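Local coordinates for DUF3845 domain-containing protein (Bacteroides thetaiotaomicron VPI-5482, PDB 3GF6), which is of unknown function but is a bacterial lipoprotein with an all-beta fold, its domain family grouped with the C1q/TNF-like clan, at residues P49-L63 against F190-N203. Residues are numbered along the deposited sequence; the frame is centred on the assembly and turned at random.
Sequences PNDPTLGKLTFMIDL and FNLFINLAGQKREN. With EDO (1,2-ethanediol), chain E.
Phe-59 packs against Ile-194 and Leu-196 on the apolar face of two antiparallel strands, 56-62 and 190-198, which also carries Leu-57, Ile-61 and Leu-192. Its CG sits between the backbone N and the carbonyl carbon (chi1 54°), which brings the ring end close to the partner strand. Leu-196 CD1 meets the ring edge, 3.7 Å from Phe-59 CE2. Ile-194 CD1 approaches Phe-59 CE1 at 3.6 Å. Ile-61 and Leu-192 lie side by side, covered by Leu-207 of strand 203-219. At the far end Leu-63 CD1 stands 3.6 Å from the centroid of the Phe-190 ring, over one face. Paired backbone bonds join Leu-57 with Leu-196, Phe-59 with Ile-194 and Ile-61 with Leu-192.

On the other face, also buried here, Thr-58 OG1 donates to Asn-195 OD1 at 2.6 Å, from above the amide plane. Asn-195 ND2 is hydrogen-bonded to Asp-132 OD2, so both ends of this amide are held.

The loop end is more exposed, and Thr-53, Gln-199 and Lys-200 touch thinly. Arg-201 still packs closely: its guanidinium has Pro-52 CA over one face, and its NH2 is hydrogen-bonded to Tyr-48 O. Gly-55 N reaches Lys-200 O at 2.8 Å. Leu-54 N gives a hydrogen bond to O1 of a 1,2-ethanediol, probably a crystallisation additive.

Strand 203-219 of the second sheet packs on the pair's apolar face, as in a two-sheet beta-sandwich, consistent with a C1q/TNF-like jelly roll.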
loop_
_atom_site.group_PDB
_atom_site.type_symbol
_atom_site.label_atom_id
_atom_site.label_comp_id
_atom_site.label_asym_id
_atom_site.label_seq_id
_atom_site.Cartn_x
_atom_site.Cartn_y
_atom_site.Cartn_z
ATOM N N PRO A 49 -18.825 -4.443 10.119
ATOM C CA PRO A 49 -19.649 -4.572 11.304
ATOM C C PRO A 49 -20.908 -3.722 11.167
ATOM O O PRO A 49 -20.924 -2.725 10.439
ATOM C CB PRO A 49 -18.772 -4.064 12.439
ATOM C CG PRO A 49 -17.428 -3.730 11.824
ATOM C CD PRO A 49 -17.643 -3.600 10.359
ATOM N N ASN A 50 -21.957 -4.226 11.778
ATOM C CA ASN A 50 -23.230 -3.534 11.938
ATOM C C ASN A 50 -24.064 -3.389 10.682
ATOM O O ASN A 50 -25.134 -2.775 10.752
ATOM C CB ASN A 50 -22.994 -2.150 12.594
ATOM C CG ASN A 50 -22.484 -2.274 14.030
ATOM O OD1 ASN A 50 -22.825 -3.233 14.723
ATOM N ND2 ASN A 50 -21.729 -1.293 14.493
ATOM N N ASP A 51 -23.609 -3.966 9.563
ATOM C CA ASP A 51 -24.340 -3.875 8.288
ATOM C C ASP A 51 -24.140 -5.185 7.494
ATOM O O ASP A 51 -23.076 -5.446 6.956
ATOM C CB ASP A 51 -23.843 -2.681 7.484
ATOM C CG ASP A 51 -24.547 -2.527 6.148
ATOM O OD1 ASP A 51 -25.458 -3.317 5.862
ATOM O OD2 ASP A 51 -24.237 -1.566 5.422
ATOM N N PRO A 52 -25.179 -5.985 7.432
ATOM C CA PRO A 52 -25.083 -7.259 6.740
ATOM C C PRO A 52 -25.412 -7.242 5.244
ATOM O O PRO A 52 -25.573 -8.310 4.665
ATOM C CB PRO A 52 -26.081 -8.131 7.484
ATOM C CG PRO A 52 -26.573 -7.384 8.591
ATOM C CD PRO A 52 -26.343 -5.941 8.317
ATOM N N THR A 53 -25.441 -6.061 4.626
ATOM C CA THR A 53 -25.752 -5.907 3.208
ATOM C C THR A 53 -24.713 -6.690 2.404
ATOM O O THR A 53 -23.505 -6.616 2.680
ATOM C CB THR A 53 -25.698 -4.421 2.824
ATOM O OG1 THR A 53 -26.617 -3.673 3.642
ATOM C CG2 THR A 53 -26.000 -4.186 1.321
ATOM N N LEU A 54 -25.206 -7.427 1.421
ATOM C CA LEU A 54 -24.362 -8.264 0.598
ATOM C C LEU A 54 -23.708 -7.455 -0.511
ATOM O O LEU A 54 -24.278 -6.489 -1.039
ATOM C CB LEU A 54 -25.202 -9.365 -0.064
ATOM C CG LEU A 54 -26.015 -10.234 0.883
ATOM C CD1 LEU A 54 -26.800 -11.276 0.107
ATOM C CD2 LEU A 54 -25.110 -10.884 1.919
ATOM N N GLY A 55 -22.531 -7.906 -0.879
ATOM C CA GLY A 55 -21.993 -7.670 -2.218
ATOM C C GLY A 55 -20.781 -6.763 -2.387
ATOM O O GLY A 55 -20.311 -6.597 -3.515
ATOM N N LYS A 56 -20.303 -6.145 -1.320
ATOM C CA LYS A 56 -19.183 -5.209 -1.431
ATOM C C LYS A 56 -18.310 -5.189 -0.180
ATOM O O LYS A 56 -18.824 -5.124 0.935
ATOM C CB LYS A 56 -19.754 -3.811 -1.674
ATOM C CG LYS A 56 -18.766 -2.735 -2.021
ATOM C CD LYS A 56 -19.615 -1.474 -2.348
ATOM C CE LYS A 56 -18.903 -0.166 -2.173
ATOM N NZ LYS A 56 -19.989 0.925 -2.157
ATOM N N LEU A 57 -17.006 -5.245 -0.395
ATOM C CA LEU A 57 -16.017 -5.107 0.686
ATOM C C LEU A 57 -14.888 -4.167 0.261
ATOM O O LEU A 57 -14.048 -4.537 -0.578
ATOM C CB LEU A 57 -15.468 -6.478 1.057
ATOM C CG LEU A 57 -16.458 -7.550 1.530
ATOM C CD1 LEU A 57 -15.755 -8.921 1.492
ATOM C CD2 LEU A 57 -16.978 -7.235 2.924
ATOM N N THR A 58 -14.855 -2.993 0.873
ATOM C CA THR A 58 -13.828 -1.968 0.592
ATOM C C THR A 58 -12.862 -1.960 1.777
ATOM O O THR A 58 -13.291 -1.783 2.941
ATOM C CB THR A 58 -14.450 -0.615 0.392
ATOM O OG1 THR A 58 -15.512 -0.717 -0.573
ATOM C CG2 THR A 58 -13.360 0.361 -0.077
ATOM N N PHE A 59 -11.568 -2.174 1.508
ATOM C CA PHE A 59 -10.576 -2.223 2.585
ATOM C C PHE A 59 -9.218 -1.839 2.128
ATOM O O PHE A 59 -8.954 -1.799 0.914
ATOM C CB PHE A 59 -10.545 -3.592 3.297
ATOM C CG PHE A 59 -10.351 -4.757 2.386
ATOM C CD1 PHE A 59 -9.085 -5.155 1.958
ATOM C CD2 PHE A 59 -11.440 -5.460 1.935
ATOM C CE1 PHE A 59 -8.963 -6.248 1.056
ATOM C CE2 PHE A 59 -11.303 -6.541 1.070
ATOM C CZ PHE A 59 -10.068 -6.939 0.656
HETATM N N MSE A 60 -8.359 -1.489 3.095
HETATM C CA MSE A 60 -7.019 -1.140 2.765
HETATM C C MSE A 60 -6.025 -1.948 3.593
HETATM O O MSE A 60 -6.373 -2.539 4.618
HETATM C CB MSE A 60 -6.779 0.378 2.894
HETATM C CG MSE A 60 -6.908 0.847 4.248
HETATM SE SE MSE A 60 -5.186 0.932 5.185
HETATM C CE MSE A 60 -6.087 1.957 6.570
ATOM N N ILE A 61 -4.798 -1.979 3.076
ATOM C CA ILE A 61 -3.727 -2.759 3.685
ATOM C C ILE A 61 -2.635 -1.788 4.115
ATOM O O ILE A 61 -2.146 -0.935 3.333
ATOM C CB ILE A 61 -3.119 -3.798 2.713
ATOM C CG1 ILE A 61 -4.188 -4.715 2.133
ATOM C CG2 ILE A 61 -1.977 -4.601 3.427
ATOM C CD1 ILE A 61 -4.974 -5.480 3.165
ATOM N N ASP A 62 -2.237 -1.897 5.383
ATOM C CA ASP A 62 -1.018 -1.224 5.868
ATOM C C ASP A 62 0.126 -2.160 5.510
ATOM O O ASP A 62 0.190 -3.288 6.007
ATOM C CB ASP A 62 -1.027 -1.005 7.391
ATOM C CG ASP A 62 -1.992 0.106 7.835
ATOM O OD1 ASP A 62 -2.602 0.807 7.012
ATOM O OD2 ASP A 62 -2.172 0.259 9.049
ATOM N N LEU A 63 1.036 -1.699 4.661
ATOM C CA LEU A 63 2.093 -2.559 4.114
ATOM C C LEU A 63 3.317 -2.532 5.019
ATOM O O LEU A 63 3.868 -1.467 5.325
ATOM C CB LEU A 63 2.485 -2.116 2.717
ATOM C CG LEU A 63 1.411 -2.404 1.650
ATOM C CD1 LEU A 63 1.816 -1.588 0.411
ATOM C CD2 LEU A 63 1.294 -3.873 1.344
ATOM N N PHE A 190 2.276 4.237 2.692
ATOM C CA PHE A 190 2.477 3.095 1.747
ATOM C C PHE A 190 1.427 2.053 2.031
ATOM O O PHE A 190 1.395 1.473 3.118
ATOM C CB PHE A 190 3.909 2.579 1.837
ATOM C CG PHE A 190 4.278 1.536 0.825
ATOM C CD1 PHE A 190 3.919 1.653 -0.530
ATOM C CD2 PHE A 190 5.075 0.453 1.218
ATOM C CE1 PHE A 190 4.297 0.657 -1.465
ATOM C CE2 PHE A 190 5.435 -0.531 0.305
ATOM C CZ PHE A 190 5.040 -0.428 -1.032
ATOM N N ASN A 191 0.493 1.910 1.080
ATOM C CA ASN A 191 -0.703 1.105 1.271
ATOM C C ASN A 191 -1.168 0.437 -0.008
ATOM O O ASN A 191 -0.779 0.836 -1.108
ATOM C CB ASN A 191 -1.897 1.931 1.779
ATOM C CG ASN A 191 -1.627 2.630 3.086
ATOM O OD1 ASN A 191 -1.983 2.139 4.195
ATOM N ND2 ASN A 191 -1.012 3.796 2.988
ATOM N N LEU A 192 -1.989 -0.593 0.163
ATOM C CA LEU A 192 -2.877 -1.083 -0.886
ATOM C C LEU A 192 -4.302 -0.615 -0.583
ATOM O O LEU A 192 -4.755 -0.639 0.579
ATOM C CB LEU A 192 -2.900 -2.605 -0.988
ATOM C CG LEU A 192 -1.599 -3.333 -1.318
ATOM C CD1 LEU A 192 -1.843 -4.866 -1.367
ATOM C CD2 LEU A 192 -1.045 -2.870 -2.622
ATOM N N PHE A 193 -5.004 -0.193 -1.620
ATOM C CA PHE A 193 -6.424 0.136 -1.555
ATOM C C PHE A 193 -7.189 -0.839 -2.458
ATOM O O PHE A 193 -6.779 -1.045 -3.622
ATOM C CB PHE A 193 -6.631 1.614 -1.967
ATOM C CG PHE A 193 -6.048 2.591 -0.980
ATOM C CD1 PHE A 193 -6.721 2.929 0.177
ATOM C CD2 PHE A 193 -4.858 3.208 -1.227
ATOM C CE1 PHE A 193 -6.169 3.760 1.099
ATOM C CE2 PHE A 193 -4.308 4.078 -0.319
ATOM C CZ PHE A 193 -4.997 4.408 0.833
ATOM N N ILE A 194 -8.199 -1.505 -1.885
ATOM C CA ILE A 194 -8.905 -2.614 -2.530
ATOM C C ILE A 194 -10.415 -2.456 -2.424
ATOM O O ILE A 194 -10.930 -1.953 -1.423
ATOM C CB ILE A 194 -8.471 -3.994 -1.913
ATOM C CG1 ILE A 194 -7.011 -4.264 -2.202
ATOM C CG2 ILE A 194 -9.343 -5.184 -2.491
ATOM C CD1 ILE A 194 -6.378 -5.253 -1.187
ATOM N N ASN A 195 -11.149 -2.909 -3.442
ATOM C CA ASN A 195 -12.575 -3.121 -3.294
ATOM C C ASN A 195 -12.929 -4.456 -3.945
ATOM O O ASN A 195 -12.464 -4.740 -5.024
ATOM C CB ASN A 195 -13.425 -2.029 -3.949
ATOM C CG ASN A 195 -14.918 -2.232 -3.685
ATOM O OD1 ASN A 195 -15.325 -2.425 -2.531
ATOM N ND2 ASN A 195 -15.735 -2.261 -4.757
ATOM N N LEU A 196 -13.685 -5.280 -3.252
ATOM C CA LEU A 196 -14.226 -6.511 -3.867
ATOM C C LEU A 196 -15.719 -6.379 -4.104
ATOM O O LEU A 196 -16.440 -5.804 -3.299
ATOM C CB LEU A 196 -14.008 -7.726 -2.964
ATOM C CG LEU A 196 -12.636 -7.897 -2.310
ATOM C CD1 LEU A 196 -12.621 -9.104 -1.320
ATOM C CD2 LEU A 196 -11.533 -8.035 -3.355
ATOM N N ALA A 197 -16.173 -6.938 -5.224
ATOM C CA ALA A 197 -17.593 -7.039 -5.563
ATOM C C ALA A 197 -17.939 -8.512 -5.612
ATOM O O ALA A 197 -17.150 -9.331 -6.075
ATOM C CB ALA A 197 -17.874 -6.322 -6.919
ATOM N N GLY A 198 -19.107 -8.882 -5.079
ATOM C CA GLY A 198 -19.463 -10.286 -4.951
ATOM C C GLY A 198 -20.917 -10.506 -4.563
ATOM O O GLY A 198 -21.758 -9.610 -4.683
ATOM N N GLN A 199 -21.202 -11.716 -4.116
ATOM C CA GLN A 199 -22.593 -12.118 -3.850
ATOM C C GLN A 199 -22.895 -12.330 -2.366
ATOM O O GLN A 199 -24.047 -12.558 -2.004
ATOM C CB GLN A 199 -22.934 -13.415 -4.597
ATOM C CG GLN A 199 -22.554 -13.452 -6.075
ATOM C CD GLN A 199 -22.906 -12.185 -6.807
ATOM O OE1 GLN A 199 -22.038 -11.550 -7.428
ATOM N NE2 GLN A 199 -24.163 -11.783 -6.723
ATOM N N LYS A 200 -21.873 -12.265 -1.512
ATOM C CA LYS A 200 -22.020 -12.583 -0.098
ATOM C C LYS A 200 -21.741 -11.357 0.805
ATOM O O LYS A 200 -21.576 -10.233 0.337
ATOM C CB LYS A 200 -21.096 -13.769 0.248
ATOM C CG LYS A 200 -21.431 -15.074 -0.536
ATOM C CD LYS A 200 -22.767 -15.645 -0.100
ATOM C CE LYS A 200 -23.127 -16.931 -0.832
ATOM N NZ LYS A 200 -24.597 -17.054 -1.025
ATOM N N ARG A 201 -21.668 -11.596 2.115
ATOM C CA ARG A 201 -21.492 -10.533 3.093
ATOM C C ARG A 201 -20.048 -10.451 3.561
ATOM O O ARG A 201 -19.604 -9.401 3.984
ATOM C CB ARG A 201 -22.391 -10.854 4.301
ATOM C CG ARG A 201 -22.599 -9.787 5.333
ATOM C CD ARG A 201 -21.591 -9.932 6.459
ATOM N NE ARG A 201 -21.584 -8.814 7.385
ATOM C CZ ARG A 201 -22.082 -8.872 8.604
ATOM N NH1 ARG A 201 -22.666 -9.985 9.033
ATOM N NH2 ARG A 201 -22.011 -7.821 9.402
ATOM N N GLU A 202 -19.322 -11.567 3.532
ATOM C CA GLU A 202 -17.931 -11.569 4.011
ATOM C C GLU A 202 -17.040 -12.351 3.070
ATOM O O GLU A 202 -17.533 -13.113 2.246
ATOM C CB GLU A 202 -17.854 -12.182 5.413
ATOM C CG GLU A 202 -18.216 -13.667 5.498
ATOM C CD GLU A 202 -19.719 -13.934 5.539
ATOM O OE1 GLU A 202 -20.387 -13.469 6.485
ATOM O OE2 GLU A 202 -20.229 -14.612 4.628
ATOM N N ASN A 203 -15.730 -12.176 3.225
ATOM C CA ASN A 203 -14.792 -13.037 2.527
ATOM C C ASN A 203 -13.508 -13.208 3.301
ATOM O O ASN A 203 -13.023 -12.276 3.934
ATOM C CB ASN A 203 -14.434 -12.520 1.146
ATOM C CG ASN A 203 -13.719 -13.593 0.312
ATOM O OD1 ASN A 203 -12.578 -13.374 -0.135
ATOM N ND2 ASN A 203 -14.361 -14.792 0.177
HETATM C C1 EDO E . -28.596 -6.830 -0.113
HETATM O O1 EDO E . -28.059 -7.440 1.023
HETATM C C2 EDO E . -29.990 -6.389 0.254
HETATM O O2 EDO E . -29.935 -4.991 0.516
HETATM O O HOH W 1 1.774 1.105 6.067
#